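PDB 3NUR: amidohydrolase from Staphylococcus aureus, which probably hydrolyses linear amide bonds at a metal site held within a TIM-barrel fold. Local coordinates for residues F169-K174 with A232-L237; L191-V196 with I226-H231; G252-F257 with F286-S291. All blocks are in the same frame, centred on the assembly; numbering follows the deposited sequence. Where two conformers were deposited one is given.

Interaction 1: F169-K174 with A232-L237; sequences FLDQDK and AIHLVL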
# COMPACT_ATOMS: atom_id res chain seq x y z
N PHE A 169 -2.18 -1.48 -16.31
CA PHE A 169 -1.36 -1.93 -15.20
C PHE A 169 0.10 -1.59 -15.38
O PHE A 169 0.57 -1.36 -16.50
CB PHE A 169 -1.56 -3.44 -14.97
CG PHE A 169 -2.96 -3.83 -14.52
CD1 PHE A 169 -3.54 -3.24 -13.40
CD2 PHE A 169 -3.65 -4.85 -15.16
CE1 PHE A 169 -4.81 -3.63 -12.95
CE2 PHE A 169 -4.92 -5.25 -14.71
CZ PHE A 169 -5.48 -4.65 -13.60
N LEU A 170 0.82 -1.56 -14.25
CA LEU A 170 2.23 -1.19 -14.19
C LEU A 170 3.24 -2.29 -14.62
O LEU A 170 4.45 -2.11 -14.47
CB LEU A 170 2.58 -0.50 -12.85
CG LEU A 170 1.66 0.69 -12.42
CD1 LEU A 170 1.91 1.11 -10.97
CD2 LEU A 170 1.80 1.91 -13.34
N ASP A 171 2.74 -3.43 -15.19
CA ASP A 171 3.63 -4.47 -15.74
C ASP A 171 4.16 -4.06 -17.13
O ASP A 171 5.06 -4.73 -17.67
CB ASP A 171 2.95 -5.85 -15.80
CG ASP A 171 1.69 -5.94 -16.63
OD1 ASP A 171 0.98 -4.91 -16.75
OD2 ASP A 171 1.35 -7.06 -17.07
N GLN A 172 3.58 -3.01 -17.72
CA GLN A 172 3.99 -2.51 -19.05
C GLN A 172 5.44 -2.04 -19.02
O GLN A 172 5.90 -1.50 -18.00
CB GLN A 172 3.07 -1.37 -19.51
CG GLN A 172 1.66 -1.83 -19.81
CD GLN A 172 0.78 -0.63 -20.11
OE1 GLN A 172 0.88 -0.01 -21.17
NE2 GLN A 172 -0.06 -0.24 -19.15
N ASP A 173 6.18 -2.26 -20.11
CA ASP A 173 7.60 -1.90 -20.19
C ASP A 173 7.95 -0.48 -19.74
O ASP A 173 8.95 -0.30 -19.05
CB ASP A 173 8.15 -2.15 -21.61
CG ASP A 173 8.23 -3.60 -22.04
OD1 ASP A 173 8.41 -4.48 -21.17
OD2 ASP A 173 8.15 -3.86 -23.26
N LYS A 174 7.14 0.52 -20.12
CA LYS A 174 7.37 1.94 -19.81
C LYS A 174 7.45 2.25 -18.31
O LYS A 174 8.03 3.28 -17.95
CB LYS A 174 6.34 2.84 -20.53
CG LYS A 174 4.89 2.58 -20.09
CD LYS A 174 3.81 3.36 -20.84
CE LYS A 174 3.76 4.82 -20.46
NZ LYS A 174 2.51 5.46 -20.93
N ALA A 232 -1.24 -6.76 -8.73
CA ALA A 232 -0.05 -7.34 -8.12
C ALA A 232 0.38 -8.62 -8.86
O ALA A 232 1.57 -8.81 -9.07
CB ALA A 232 -0.28 -7.61 -6.63
N ILE A 233 -0.58 -9.49 -9.28
CA ILE A 233 -0.27 -10.72 -10.02
C ILE A 233 0.38 -10.37 -11.36
O ILE A 233 1.34 -11.02 -11.73
CB ILE A 233 -1.51 -11.65 -10.15
CG1 ILE A 233 -1.93 -12.15 -8.75
CG2 ILE A 233 -1.18 -12.85 -11.07
CD1 ILE A 233 -3.45 -12.56 -8.70
N HIS A 234 -0.11 -9.33 -12.07
CA HIS A 234 0.50 -8.89 -13.33
C HIS A 234 2.00 -8.60 -13.11
O HIS A 234 2.83 -8.96 -13.93
CB HIS A 234 -0.17 -7.59 -13.81
CG HIS A 234 -1.31 -7.82 -14.75
ND1 HIS A 234 -1.19 -7.57 -16.11
CD2 HIS A 234 -2.58 -8.22 -14.49
CE1 HIS A 234 -2.37 -7.84 -16.63
NE2 HIS A 234 -3.24 -8.25 -15.70
N LEU A 235 2.32 -7.94 -11.99
CA LEU A 235 3.70 -7.56 -11.66
C LEU A 235 4.59 -8.79 -11.51
O LEU A 235 5.67 -8.84 -12.08
CB LEU A 235 3.75 -6.66 -10.42
CG LEU A 235 2.90 -5.36 -10.46
CD1 LEU A 235 3.12 -4.53 -9.19
CD2 LEU A 235 3.21 -4.50 -11.68
N VAL A 236 4.08 -9.82 -10.85
CA VAL A 236 4.80 -11.07 -10.66
C VAL A 236 4.98 -11.79 -12.01
O VAL A 236 6.09 -12.18 -12.34
CB VAL A 236 4.10 -11.96 -9.60
CG1 VAL A 236 4.64 -13.39 -9.61
CG2 VAL A 236 4.21 -11.34 -8.21
N LEU A 237 3.87 -12.00 -12.75
CA LEU A 237 3.88 -12.72 -14.04
C LEU A 237 4.76 -12.07 -15.10
O LEU A 237 5.31 -12.79 -15.95
CB LEU A 237 2.44 -12.95 -14.58
CG LEU A 237 1.49 -13.75 -13.68
CD1 LEU A 237 0.11 -13.85 -14.32
CD2 LEU A 237 2.05 -15.14 -13.33
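His234 meets both Phe169 and Asp171 where the C-terminal part of helix 223-237, one of the outer helices of this TIM barrel, lies against the loop that follows strand 159-162. The loop folds here into a type I beta turn running from Phe169 to Gln172, with Asp171, at its corner, directed to the helix. Gln172 NE2 returns to Phe169 O at 2.9 Å and ties the turn together. Along the helix the contact is made by His234 and Leu235, while Ile233, just before them, leans instead on Phe282 of helix 278-284. From His234, ND1 donates to Asp171 OD2 at 2.8 Å, with an N-H...O angle of 161°. The acceptor lies close to the imidazole plane, yet the nitrogen reaches OD2 from above the carboxylate, the two flat groups being nearly perpendicular. Asp171 OD1 is 3.5 Å from His234 ND1 at a poor angle, so one oxygen alone makes the bond. A chi1 of 59° sets Asp171 CG between its own backbone N and carbonyl carbon and turns the carboxylate to the histidine. This negative neighbour would be expected to favour a protonated imidazole. Phe169 approaches one face of the same ring: its CD2 stands over the centre, 3.5 Å from His234 NE2. The ring centroids of Phe169 and His234 are 4.5 Å apart and the planes are tilted by 47°, an oblique pair. The phenyl also meets the ring of His231, one turn earlier, and so touches two histidines of the helix. Next comes Leu235, whose CD2 methyl packs mainly on the peptide link of the turn, 3.7 Å from Leu170 C and equally far from Asp171 N.

Interaction 2: L191-V196 with I226-H231; sequences LHPAPV and IDVGIH. With CA (calcium ion), chain B.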
# COMPACT_ATOMS: atom_id res chain seq x y z
N LEU A 191 1.25 -1.06 -2.97
CA LEU A 191 0.29 -0.99 -4.09
C LEU A 191 -1.11 -1.00 -3.46
O LEU A 191 -1.51 -1.98 -2.85
CB LEU A 191 0.47 -2.18 -5.03
CG LEU A 191 -0.26 -2.14 -6.38
CD1 LEU A 191 0.27 -0.99 -7.28
CD2 LEU A 191 -0.10 -3.48 -7.11
N HIS A 192 -1.81 0.13 -3.57
CA HIS A 192 -3.10 0.40 -2.92
C HIS A 192 -4.26 0.46 -3.94
O HIS A 192 -4.05 0.92 -5.06
CB HIS A 192 -2.97 1.76 -2.20
CG HIS A 192 -4.12 2.17 -1.31
ND1 HIS A 192 -5.31 2.61 -1.84
CD2 HIS A 192 -4.19 2.23 0.03
CE1 HIS A 192 -6.09 2.86 -0.80
NE2 HIS A 192 -5.46 2.66 0.34
N PRO A 193 -5.50 0.12 -3.54
CA PRO A 193 -6.61 0.20 -4.50
C PRO A 193 -7.03 1.64 -4.85
O PRO A 193 -6.70 2.60 -4.15
CB PRO A 193 -7.75 -0.52 -3.78
CG PRO A 193 -7.43 -0.41 -2.32
CD PRO A 193 -5.93 -0.52 -2.27
N ALA A 194 -7.76 1.78 -5.95
CA ALA A 194 -8.36 3.03 -6.41
C ALA A 194 -9.54 2.66 -7.33
O ALA A 194 -9.61 1.50 -7.76
CB ALA A 194 -7.34 3.89 -7.14
N PRO A 195 -10.45 3.62 -7.66
CA PRO A 195 -11.61 3.28 -8.52
C PRO A 195 -11.24 2.50 -9.78
O PRO A 195 -10.25 2.83 -10.44
CB PRO A 195 -12.21 4.65 -8.84
CG PRO A 195 -11.94 5.44 -7.59
CD PRO A 195 -10.53 5.02 -7.20
N VAL A 196 -12.03 1.47 -10.10
CA VAL A 196 -11.81 0.65 -11.29
C VAL A 196 -12.21 1.45 -12.55
O VAL A 196 -12.97 2.42 -12.45
CB VAL A 196 -12.54 -0.73 -11.27
CG1 VAL A 196 -12.03 -1.62 -10.13
CG2 VAL A 196 -14.06 -0.55 -11.19
N ILE A 226 -10.36 -6.67 -5.59
CA ILE A 226 -10.16 -7.66 -6.65
C ILE A 226 -9.16 -7.07 -7.65
O ILE A 226 -8.18 -7.74 -8.03
CB ILE A 226 -11.52 -7.96 -7.36
CG1 ILE A 226 -12.47 -8.73 -6.43
CG2 ILE A 226 -11.32 -8.64 -8.72
CD1 ILE A 226 -12.13 -10.27 -6.14
N ASP A 227 -9.39 -5.80 -8.04
CA ASP A 227 -8.54 -5.10 -9.00
C ASP A 227 -7.05 -5.03 -8.59
O ASP A 227 -6.17 -5.39 -9.39
CB ASP A 227 -9.13 -3.73 -9.27
CG ASP A 227 -8.42 -2.96 -10.34
OD1 ASP A 227 -8.91 -2.95 -11.49
OD2 ASP A 227 -7.42 -2.28 -10.01
N VAL A 228 -6.76 -4.59 -7.35
CA VAL A 228 -5.37 -4.48 -6.91
C VAL A 228 -4.65 -5.84 -6.81
O VAL A 228 -3.46 -5.91 -7.12
CB VAL A 228 -5.19 -3.53 -5.71
CG1 VAL A 228 -5.92 -4.05 -4.50
CG2 VAL A 228 -3.71 -3.27 -5.40
N GLY A 229 -5.38 -6.90 -6.46
CA GLY A 229 -4.82 -8.25 -6.41
C GLY A 229 -4.39 -8.68 -7.80
O GLY A 229 -3.30 -9.22 -8.00
N ILE A 230 -5.25 -8.41 -8.80
CA ILE A 230 -4.96 -8.74 -10.21
C ILE A 230 -3.72 -7.95 -10.66
O ILE A 230 -2.83 -8.52 -11.30
CB ILE A 230 -6.23 -8.55 -11.08
CG1 ILE A 230 -7.29 -9.64 -10.74
CG2 ILE A 230 -5.91 -8.52 -12.60
CD1 ILE A 230 -8.70 -9.45 -11.37
N HIS A 231 -3.64 -6.67 -10.29
CA HIS A 231 -2.53 -5.79 -10.62
C HIS A 231 -1.23 -6.36 -10.02
O HIS A 231 -0.25 -6.50 -10.73
CB HIS A 231 -2.79 -4.38 -10.04
CG HIS A 231 -1.88 -3.31 -10.60
ND1 HIS A 231 -2.11 -1.99 -10.31
CD2 HIS A 231 -0.81 -3.40 -11.43
CE1 HIS A 231 -1.18 -1.31 -10.97
NE2 HIS A 231 -0.35 -2.11 -11.62
CA CA B . -6.16 2.91 2.55
O HOH W 1 -3.33 -0.63 -7.57
O HOH W 2 -7.67 -1.00 -7.30
O HOH W 3 -7.83 1.53 2.27
O HOH W 4 -7.62 4.36 1.62
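Asp227 OD2 is gripped by two partners: Arg164 makes a salt bridge to it, and water 2 lies at hydrogen-bonding distance, 3.0 Å from Asp227 OD2. The same water accepts from Ala194 N at 3.1 Å, and so bridges helix 223-237 to the loop leaving strand 189-192. Water 1 makes a second bridge, donating to His192 O at 3.0 Å and meeting His231 ND1 at a longer 3.3 Å; His231 NE2 is taken by Leu170 N. The direct contacts are van der Waals, largely between apolar side chains of the barrel strand and the outer helix. With CG anti to the backbone N (chi1 -169°), Leu191 reaches across to lay CD2 over one face of His231, 4.2 Å from the ring centroid, in a CH-pi contact. Val228 fits in beside it: Val228 CG2 lies 3.8 Å from Leu191 CG, and the other methyl, CG1, meets CB of Pro193. Further out, Val196 and Asp227 pass each other in opposite senses, with Val196 CG1 against Asp227 CB and OD1. CB of His192 points away from the helix, and His192 NE2 binds the calcium ion at 2.3 Å. Glu28, His30 and Asp316, together with waters 3 and 4, share that metal. The other ring nitrogen, His192 ND1, donates to Pro193 O at 2.7 Å, in the carbonyl plane on a lone pair, while Pro193 CD lies over a ring face. With its N-H spent on the next residue's carbonyl, the imidazole is fixed in rotation and presents NE2 to the metal.

Interaction 3: G252-F257 with F286-S291; sequences GHWGEF and FYITPS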
# COMPACT_ATOMS: atom_id res chain seq x y z
N GLY A 252 -2.28 -4.34 1.09
CA GLY A 252 -3.19 -4.30 2.23
C GLY A 252 -4.36 -5.23 2.10
O GLY A 252 -4.33 -6.17 1.30
N HIS A 253 -5.39 -4.99 2.92
CA HIS A 253 -6.63 -5.77 2.95
C HIS A 253 -6.40 -7.27 2.91
O HIS A 253 -7.08 -8.01 2.18
CB HIS A 253 -7.60 -5.25 1.86
CG HIS A 253 -7.70 -3.76 1.90
ND1 HIS A 253 -6.89 -2.95 1.12
CD2 HIS A 253 -8.43 -2.97 2.73
CE1 HIS A 253 -7.16 -1.70 1.49
NE2 HIS A 253 -8.10 -1.67 2.44
N TRP A 254 -5.43 -7.71 3.76
CA TRP A 254 -5.06 -9.12 3.93
C TRP A 254 -4.56 -9.80 2.64
O TRP A 254 -4.66 -11.02 2.49
CB TRP A 254 -6.23 -9.91 4.59
CG TRP A 254 -6.52 -9.49 6.01
CD1 TRP A 254 -7.70 -9.00 6.49
CD2 TRP A 254 -5.64 -9.60 7.14
NE1 TRP A 254 -7.61 -8.78 7.84
CE2 TRP A 254 -6.36 -9.16 8.28
CE3 TRP A 254 -4.33 -10.07 7.31
CZ2 TRP A 254 -5.81 -9.16 9.56
CZ3 TRP A 254 -3.76 -10.00 8.58
CH2 TRP A 254 -4.49 -9.55 9.68
N GLY A 255 -4.00 -9.01 1.73
CA GLY A 255 -3.47 -9.56 0.48
C GLY A 255 -4.36 -9.40 -0.74
O GLY A 255 -4.03 -9.95 -1.80
N GLU A 256 -5.47 -8.62 -0.62
CA GLU A 256 -6.32 -8.30 -1.79
C GLU A 256 -6.75 -9.56 -2.55
O GLU A 256 -6.70 -9.61 -3.78
CB GLU A 256 -5.57 -7.31 -2.71
CG GLU A 256 -4.99 -6.10 -1.97
CD GLU A 256 -5.97 -5.05 -1.46
OE1 GLU A 256 -7.19 -5.28 -1.52
OE2 GLU A 256 -5.50 -3.96 -1.04
N PHE A 257 -7.19 -10.57 -1.77
CA PHE A 257 -7.68 -11.91 -2.14
C PHE A 257 -6.60 -12.91 -2.53
O PHE A 257 -6.89 -14.10 -2.58
CB PHE A 257 -8.70 -11.85 -3.27
CG PHE A 257 -10.00 -11.18 -2.93
CD1 PHE A 257 -11.08 -11.93 -2.45
CD2 PHE A 257 -10.18 -9.82 -3.15
CE1 PHE A 257 -12.30 -11.32 -2.18
CE2 PHE A 257 -11.40 -9.21 -2.88
CZ PHE A 257 -12.46 -9.98 -2.43
N PHE A 286 6.71 -10.02 -1.14
CA PHE A 286 5.56 -9.22 -0.72
C PHE A 286 5.42 -9.22 0.78
O PHE A 286 5.81 -10.18 1.44
CB PHE A 286 4.24 -9.78 -1.32
CG PHE A 286 3.97 -9.32 -2.73
CD1 PHE A 286 3.06 -8.29 -2.98
CD2 PHE A 286 4.63 -9.90 -3.82
CE1 PHE A 286 2.82 -7.84 -4.29
CE2 PHE A 286 4.38 -9.45 -5.13
CZ PHE A 286 3.47 -8.44 -5.35
N TYR A 287 4.82 -8.14 1.32
CA TYR A 287 4.43 -8.03 2.72
C TYR A 287 2.92 -7.80 2.68
O TYR A 287 2.42 -7.18 1.74
CB TYR A 287 5.08 -6.84 3.44
CG TYR A 287 6.53 -7.10 3.78
CD1 TYR A 287 6.89 -7.61 5.03
CD2 TYR A 287 7.54 -6.85 2.86
CE1 TYR A 287 8.22 -7.83 5.36
CE2 TYR A 287 8.88 -7.06 3.18
CZ TYR A 287 9.21 -7.57 4.43
OH TYR A 287 10.53 -7.77 4.74
N ILE A 288 2.21 -8.28 3.67
CA ILE A 288 0.75 -8.12 3.68
C ILE A 288 0.34 -7.34 4.95
O ILE A 288 0.86 -7.61 6.03
CB ILE A 288 0.08 -9.52 3.60
CG1 ILE A 288 0.23 -10.14 2.19
CG2 ILE A 288 -1.40 -9.46 4.05
CD1 ILE A 288 -0.17 -11.61 2.07
N THR A 289 -0.66 -6.45 4.82
CA THR A 289 -1.20 -5.72 5.98
C THR A 289 -2.72 -5.93 6.09
O THR A 289 -3.35 -6.30 5.10
CB THR A 289 -0.86 -4.18 5.95
OG1 THR A 289 -1.94 -3.42 5.36
CG2 THR A 289 0.50 -3.83 5.38
N PRO A 290 -3.31 -5.64 7.28
CA PRO A 290 -4.76 -5.80 7.44
C PRO A 290 -5.57 -4.59 6.97
O PRO A 290 -6.78 -4.70 6.86
CB PRO A 290 -4.93 -5.91 8.97
CG PRO A 290 -3.57 -5.82 9.57
CD PRO A 290 -2.67 -5.26 8.56
N SER A 291 -4.91 -3.41 6.78
CA SER A 291 -5.61 -2.14 6.47
C SER A 291 -6.79 -1.88 7.43
O SER A 291 -7.89 -1.54 6.98
CB SER A 291 -6.11 -2.12 5.03
OG SER A 291 -5.11 -2.51 4.12
O HOH W 5 -9.42 -0.59 4.68
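Ser291 lies over one face of the His253 ring, its CB 3.5 Å from the imidazole centroid in a CH-pi contact, and its OG accepts from His253 N at 2.8 Å. One residue on, Trp254 N donates to Thr289 O at 2.8 Å, in the carbonyl plane. Pro290 CB sits over the indole, 3.7 Å from the centroid of the Trp254 six-membered ring. Ile288 CG2 fills in against the Trp254-Gly255 peptide, 3.5 Å from Gly255 N. Gly252, with no side chain, lets the loop after strand 286-288 come close, its CA 3.2 Å from Ser291 OG. In the next shell, His253 ND1 donates to Glu256 OE2 at 2.8 Å (163°), and Glu256 OE1 is bonded to His225. The Trp254 indole is held by its NE1 bond to Met293 O, Thr289 OG1 bonds Tyr190, and Ser291 OG also bonds Glu28, a calcium ligand. Water 5 joins His253 NE2 to Ser291 O. With ND1 committed to Glu256 and a face covered by Ser291, the His253 side chain, whose nearest atoms are about 5 Å from the calcium ion, is fixed in rotation, a setting consistent with a part in the active site.

How the interactions relate
All three contacts belong to one side of the barrel, around the parallel sheet 159-162, 189-192, 249-251, 286-288. Interactions 1 and 2 share helix 223-237, with centres about 12 Å apart, and interaction 2 is nested within the chain loop that interaction 1 closes. Interaction 3 follows both in sequence; its centre is about 12 Å from that of interaction 2 and 18 Å from that of interaction 1. Leu235 packs on Leu191, Val228 on Glu256 and Val236 on Phe286, so the helix borders every contact. The series runs from the barrel's outer layer, through the calcium ligand His192, to His253 beside the metal.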